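Local coordinates for protein transcriptional regulator ComR (PDB 6HU8) that probably binds DNA through a Cro/C1-type helix-turn-helix domain and senses a competence pheromone peptide through its tetratricopeptide domain, acting as an RNPP-family transcriptional regulator, at residues L148-Q151 against V152-K155; Y179-K182 against I183-I187. All coordinates share one frame; numbering follows the deposited sequence.

Contact 1 of 2, residues L148-Q151 against V152-K155; sequences LFEQ and VKRK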
loop_
_atom_site.group_PDB
_atom_site.type_symbol
_atom_site.label_atom_id
_atom_site.label_comp_id
_atom_site.label_asym_id
_atom_site.label_seq_id
_atom_site.Cartn_x
_atom_site.Cartn_y
_atom_site.Cartn_z
ATOM N N LEU A 148 -6.201 -4.228 9.763
ATOM C CA LEU A 148 -5.070 -4.655 8.923
ATOM C C LEU A 148 -3.827 -3.776 9.164
ATOM O O LEU A 148 -2.708 -4.287 9.186
ATOM C CB LEU A 148 -5.465 -4.656 7.438
ATOM C CG LEU A 148 -6.469 -5.776 7.127
ATOM C CD1 LEU A 148 -7.099 -5.631 5.742
ATOM C CD2 LEU A 148 -5.795 -7.137 7.243
ATOM N N PHE A 149 -4.011 -2.471 9.382
ATOM C CA PHE A 149 -2.871 -1.610 9.690
ATOM C C PHE A 149 -2.268 -1.931 11.057
ATOM O O PHE A 149 -1.047 -1.915 11.191
ATOM C CB PHE A 149 -3.248 -0.127 9.642
ATOM C CG PHE A 149 -2.074 0.798 9.852
ATOM C CD1 PHE A 149 -0.929 0.675 9.067
ATOM C CD2 PHE A 149 -2.117 1.793 10.823
ATOM C CE1 PHE A 149 0.168 1.520 9.261
ATOM C CE2 PHE A 149 -1.037 2.647 11.025
ATOM C CZ PHE A 149 0.110 2.514 10.245
ATOM N N GLU A 150 -3.105 -2.213 12.068
ATOM C CA GLU A 150 -2.592 -2.670 13.373
ATOM C C GLU A 150 -1.706 -3.899 13.200
ATOM O O GLU A 150 -0.716 -4.066 13.897
ATOM C CB GLU A 150 -3.717 -3.026 14.342
ATOM C CG GLU A 150 -4.262 -1.897 15.154
ATOM C CD GLU A 150 -3.193 -1.195 15.975
ATOM O OE1 GLU A 150 -2.381 -1.868 16.653
ATOM O OE2 GLU A 150 -3.156 0.048 15.913
ATOM N N GLN A 151 -2.090 -4.779 12.282
ATOM C CA GLN A 151 -1.333 -5.998 12.064
ATOM C C GLN A 151 -0.026 -5.671 11.328
ATOM O O GLN A 151 1.016 -6.272 11.594
ATOM C CB GLN A 151 -2.194 -7.018 11.309
ATOM C CG GLN A 151 -3.222 -7.648 12.259
ATOM C CD GLN A 151 -4.334 -8.421 11.568
ATOM O OE1 GLN A 151 -4.566 -8.285 10.376
ATOM N NE2 GLN A 151 -5.037 -9.234 12.341
ATOM N N VAL A 152 -0.057 -4.679 10.449
ATOM C CA VAL A 152 1.155 -4.335 9.699
ATOM C C VAL A 152 2.210 -3.746 10.651
ATOM O O VAL A 152 3.411 -3.992 10.488
ATOM C CB VAL A 152 0.846 -3.352 8.542
ATOM C CG1 VAL A 152 2.103 -2.607 8.090
ATOM C CG2 VAL A 152 0.205 -4.100 7.389
ATOM N N LYS A 153 1.749 -3.006 11.661
ATOM C CA LYS A 153 2.640 -2.412 12.661
ATOM C C LYS A 153 3.571 -3.435 13.319
ATOM O O LYS A 153 4.663 -3.090 13.764
ATOM C CB LYS A 153 1.832 -1.709 13.753
ATOM C CG LYS A 153 1.118 -0.428 13.336
ATOM C CD LYS A 153 0.233 0.051 14.491
ATOM C CE LYS A 153 -0.551 1.303 14.149
ATOM N NZ LYS A 153 -1.407 1.811 15.283
ATOM N N ARG A 154 3.143 -4.691 13.380
ATOM C CA ARG A 154 3.903 -5.722 14.082
ATOM C C ARG A 154 4.803 -6.531 13.156
ATOM O O ARG A 154 5.536 -7.404 13.621
ATOM C CB ARG A 154 2.954 -6.686 14.820
ATOM C CG ARG A 154 1.914 -6.020 15.712
ATOM C CD ARG A 154 2.372 -5.935 17.175
ATOM N NE ARG A 154 2.729 -7.250 17.708
ATOM C CZ ARG A 154 1.917 -8.045 18.403
ATOM N NH1 ARG A 154 2.368 -9.220 18.822
ATOM N NH2 ARG A 154 0.665 -7.679 18.690
ATOM N N LYS A 155 4.741 -6.261 11.851
ATOM C CA LYS A 155 5.458 -7.076 10.869
ATOM C C LYS A 155 6.848 -6.512 10.603
ATOM O O LYS A 155 7.065 -5.308 10.708
ATOM C CB LYS A 155 4.683 -7.167 9.547
ATOM C CG LYS A 155 3.417 -8.026 9.577
ATOM C CD LYS A 155 2.804 -8.140 8.180
ATOM C CE LYS A 155 1.336 -8.558 8.247
ATOM N NZ LYS A 155 0.706 -8.658 6.894
#
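The aliphatic chain of Lys153 runs past the ring of Phe149, its CG over one face and its CE 3.4 Å from CE2, the two side chains crossing at about a right angle. The lysine stays extended from CG outward, with CG anti to its own carbonyl carbon (chi1 -70°), and this straight course carries its ammonium beyond the ring to the carboxylate of Glu150. There NZ lies 2.6 Å from Glu150 OE2 in a short salt bridge, approaching on the syn side but 35° out of the carboxylate plane. Glu150 starts away from the following residues and is bent at chi2 (-57°), which folds its carboxylate back over the lysine. Val152 CB comes obliquely to Phe149 CD1 at 4.4 Å.

These contacts form the C-terminal end of helix 139-152, within the tetratricopeptide domain. The helical ladder continues with Val152 N to Leu148 O and Lys153 N to Phe149 O, both 3.0 Å. It then tightens: Arg154 N reaches back only three residues, to Gln151 O at 3.2 Å, from above the carbonyl plane. A type I turn from Val152 to Lys155, closed by Lys155 N to Val152 O at 3.0 Å, leads the chain out of the helix.

The polar ends of the remaining side chains are engaged by other parts of the protein. Gln151 donates through NE2 to Gly29 O and Gln36 OE1 and accepts from Lys51 through OE1, while Arg154 forms a salt bridge with Asp28, so this helix end is tied to the N-terminal helix-turn-helix region, which probably binds DNA. Lys155 pairs with Asp162, and Phe149 stacks on Tyr169 of helix 160-173.

Contact 2 of 2, residues Y179-K182 against I183-I187; sequences YDKK and IFDRI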
loop_
_atom_site.group_PDB
_atom_site.type_symbol
_atom_site.label_atom_id
_atom_site.label_comp_id
_atom_site.label_asym_id
_atom_site.label_seq_id
_atom_site.Cartn_x
_atom_site.Cartn_y
_atom_site.Cartn_z
ATOM N N TYR A 179 0.837 14.442 14.111
ATOM C CA TYR A 179 0.764 13.032 13.766
ATOM C C TYR A 179 1.419 12.214 14.865
ATOM O O TYR A 179 2.260 12.721 15.610
ATOM C CB TYR A 179 1.454 12.769 12.412
ATOM C CG TYR A 179 2.958 13.034 12.413
ATOM C CD1 TYR A 179 3.467 14.330 12.583
ATOM C CD2 TYR A 179 3.864 11.995 12.246
ATOM C CE1 TYR A 179 4.843 14.575 12.593
ATOM C CE2 TYR A 179 5.239 12.227 12.251
ATOM C CZ TYR A 179 5.721 13.522 12.426
ATOM O OH TYR A 179 7.076 13.758 12.438
ATOM N N ASP A 180 1.025 10.953 14.970
ATOM C CA ASP A 180 1.638 10.032 15.917
ATOM C C ASP A 180 3.059 9.758 15.444
ATOM O O ASP A 180 3.277 8.961 14.528
ATOM C CB ASP A 180 0.825 8.737 16.023
ATOM C CG ASP A 180 1.315 7.814 17.135
ATOM O OD1 ASP A 180 2.534 7.796 17.418
ATOM O OD2 ASP A 180 0.475 7.085 17.719
ATOM N N LYS A 181 4.022 10.411 16.083
ATOM C CA LYS A 181 5.397 10.384 15.619
ATOM C C LYS A 181 6.022 9.010 15.790
ATOM O O LYS A 181 6.870 8.613 14.997
ATOM C CB LYS A 181 6.230 11.438 16.360
ATOM C CG LYS A 181 7.333 12.065 15.528
ATOM C CD LYS A 181 8.040 13.184 16.293
ATOM C CE LYS A 181 9.052 12.629 17.293
ATOM N NZ LYS A 181 10.153 11.894 16.600
ATOM N N LYS A 182 5.599 8.286 16.824
ATOM C CA LYS A 182 6.135 6.953 17.099
ATOM C C LYS A 182 5.757 5.974 15.995
ATOM O O LYS A 182 6.590 5.169 15.542
ATOM C CB LYS A 182 5.639 6.427 18.451
ATOM C CG LYS A 182 6.111 7.245 19.649
ATOM C CD LYS A 182 5.430 6.793 20.953
ATOM C CE LYS A 182 5.484 7.913 22.003
ATOM N NZ LYS A 182 4.940 7.524 23.342
ATOM N N ILE A 183 4.487 6.024 15.593
ATOM C CA ILE A 183 3.995 5.149 14.539
ATOM C C ILE A 183 4.707 5.448 13.225
ATOM O O ILE A 183 5.216 4.532 12.565
ATOM C CB ILE A 183 2.480 5.293 14.334
ATOM C CG1 ILE A 183 1.715 4.730 15.541
ATOM C CG2 ILE A 183 2.051 4.604 13.041
ATOM C CD1 ILE A 183 0.225 4.796 15.373
ATOM N N PHE A 184 4.746 6.728 12.859
ATOM C CA PHE A 184 5.378 7.144 11.609
ATOM C C PHE A 184 6.820 6.649 11.524
ATOM O O PHE A 184 7.208 5.990 10.554
ATOM C CB PHE A 184 5.330 8.666 11.462
ATOM C CG PHE A 184 5.935 9.175 10.171
ATOM C CD1 PHE A 184 5.218 9.115 8.977
ATOM C CD2 PHE A 184 7.223 9.713 10.150
ATOM C CE1 PHE A 184 5.774 9.582 7.781
ATOM C CE2 PHE A 184 7.791 10.185 8.956
ATOM C CZ PHE A 184 7.062 10.124 7.775
ATOM N N ASP A 185 7.611 6.933 12.553
ATOM C CA ASP A 185 9.014 6.534 12.533
ATOM C C ASP A 185 9.170 5.016 12.474
ATOM O O ASP A 185 10.082 4.508 11.825
ATOM C CB ASP A 185 9.767 7.086 13.754
ATOM C CG ASP A 185 9.882 8.605 13.741
ATOM O OD1 ASP A 185 9.490 9.234 12.737
ATOM O OD2 ASP A 185 10.372 9.178 14.740
ATOM N N ARG A 186 8.292 4.284 13.154
ATOM C CA ARG A 186 8.367 2.829 13.108
ATOM C C ARG A 186 8.086 2.326 11.699
ATOM O O ARG A 186 8.784 1.450 11.190
ATOM C CB ARG A 186 7.383 2.187 14.085
ATOM C CG ARG A 186 7.462 0.658 14.110
ATOM C CD ARG A 186 6.077 -0.001 14.112
ATOM N NE ARG A 186 5.099 0.761 14.891
ATOM C CZ ARG A 186 4.837 0.564 16.185
ATOM N NH1 ARG A 186 3.921 1.308 16.800
ATOM N NH2 ARG A 186 5.486 -0.377 16.864
ATOM N N ILE A 187 7.056 2.881 11.071
ATOM C CA ILE A 187 6.696 2.444 9.722
ATOM C C ILE A 187 7.803 2.797 8.724
ATOM O O ILE A 187 8.265 1.934 7.964
ATOM C CB ILE A 187 5.351 3.063 9.277
ATOM C CG1 ILE A 187 4.187 2.423 10.046
ATOM C CG2 ILE A 187 5.135 2.877 7.798
ATOM C CD1 ILE A 187 4.083 0.929 9.838
HETATM O O HOH W 1 9.196 12.084 12.516
#
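Tyr179 turns the edge of its ring to the face of Phe184 in an offset edge-to-face pair, centroids 5.5 Å apart and planes at 87°. CE2 of the tyrosine makes the closest approach, 3.6 Å from Phe184 CB, which lies at the tyrosine edge. With chi1 at 65°, Tyr179 CG sits between its backbone N and carbonyl carbon, which swings the ring across the start of helix 181-192, beside Phe184. Its hydroxyl extends further to a water 2.7 Å from OH, and this water donates to Asp185 OD1, bridging the two side chains.

The other carboxylate oxygen of Asp185 faces Lys181, whose chain bends at chi3 and chi4 to bring NZ to OD2 at 3.3 Å, a weak bond within a salt bridge. Lys224 adds a long, weak ion pair to the same oxygen.

Asp180 fixes the start of the helix as its N-cap. Its OD1 accepts from Ile183 N at 3.2 Å, met from above the carboxylate plane, and more weakly from Lys182 N. Beside it, OD2 lies against Ile183 CD1 at 3.3 Å, the two side chains crossing at about a right angle. The backbone follows with a nearly straight Phe184 N to Asp180 O bond and with Asp185 N to Lys181 O. Further out, Phe184 packs on Tyr169 and Leu173 of helix 160-173, and Tyr179 touches Leu220 and Ser222.

The carboxylate of Asp180 at the N-cap, and that of Asp185 a turn further on, would probably offset the partial positive charge of the helix start, and the Lys181 pairing would offset part of the negative charge of Asp185.

Both contacts lie in the tetratricopeptide range and follow one another in series, neither nesting nor crossing. Contact 1 closes the end of helix 139-152 and its exit turn; the chain then passes through helix 160-173 and reaches contact 2, which opens helix 181-192. No long loop is closed by either, since each joins adjoining residues. In space their centres are about 13 Å apart and they touch: Phe149 packs on Ile183 and Ile187, Lys153 NZ lies 3.4 Å from Ile183 CD1, and Lys153 O meets Arg186 CD. The end of one helix thus packs against the start of another, with helix 160-173 contacting both.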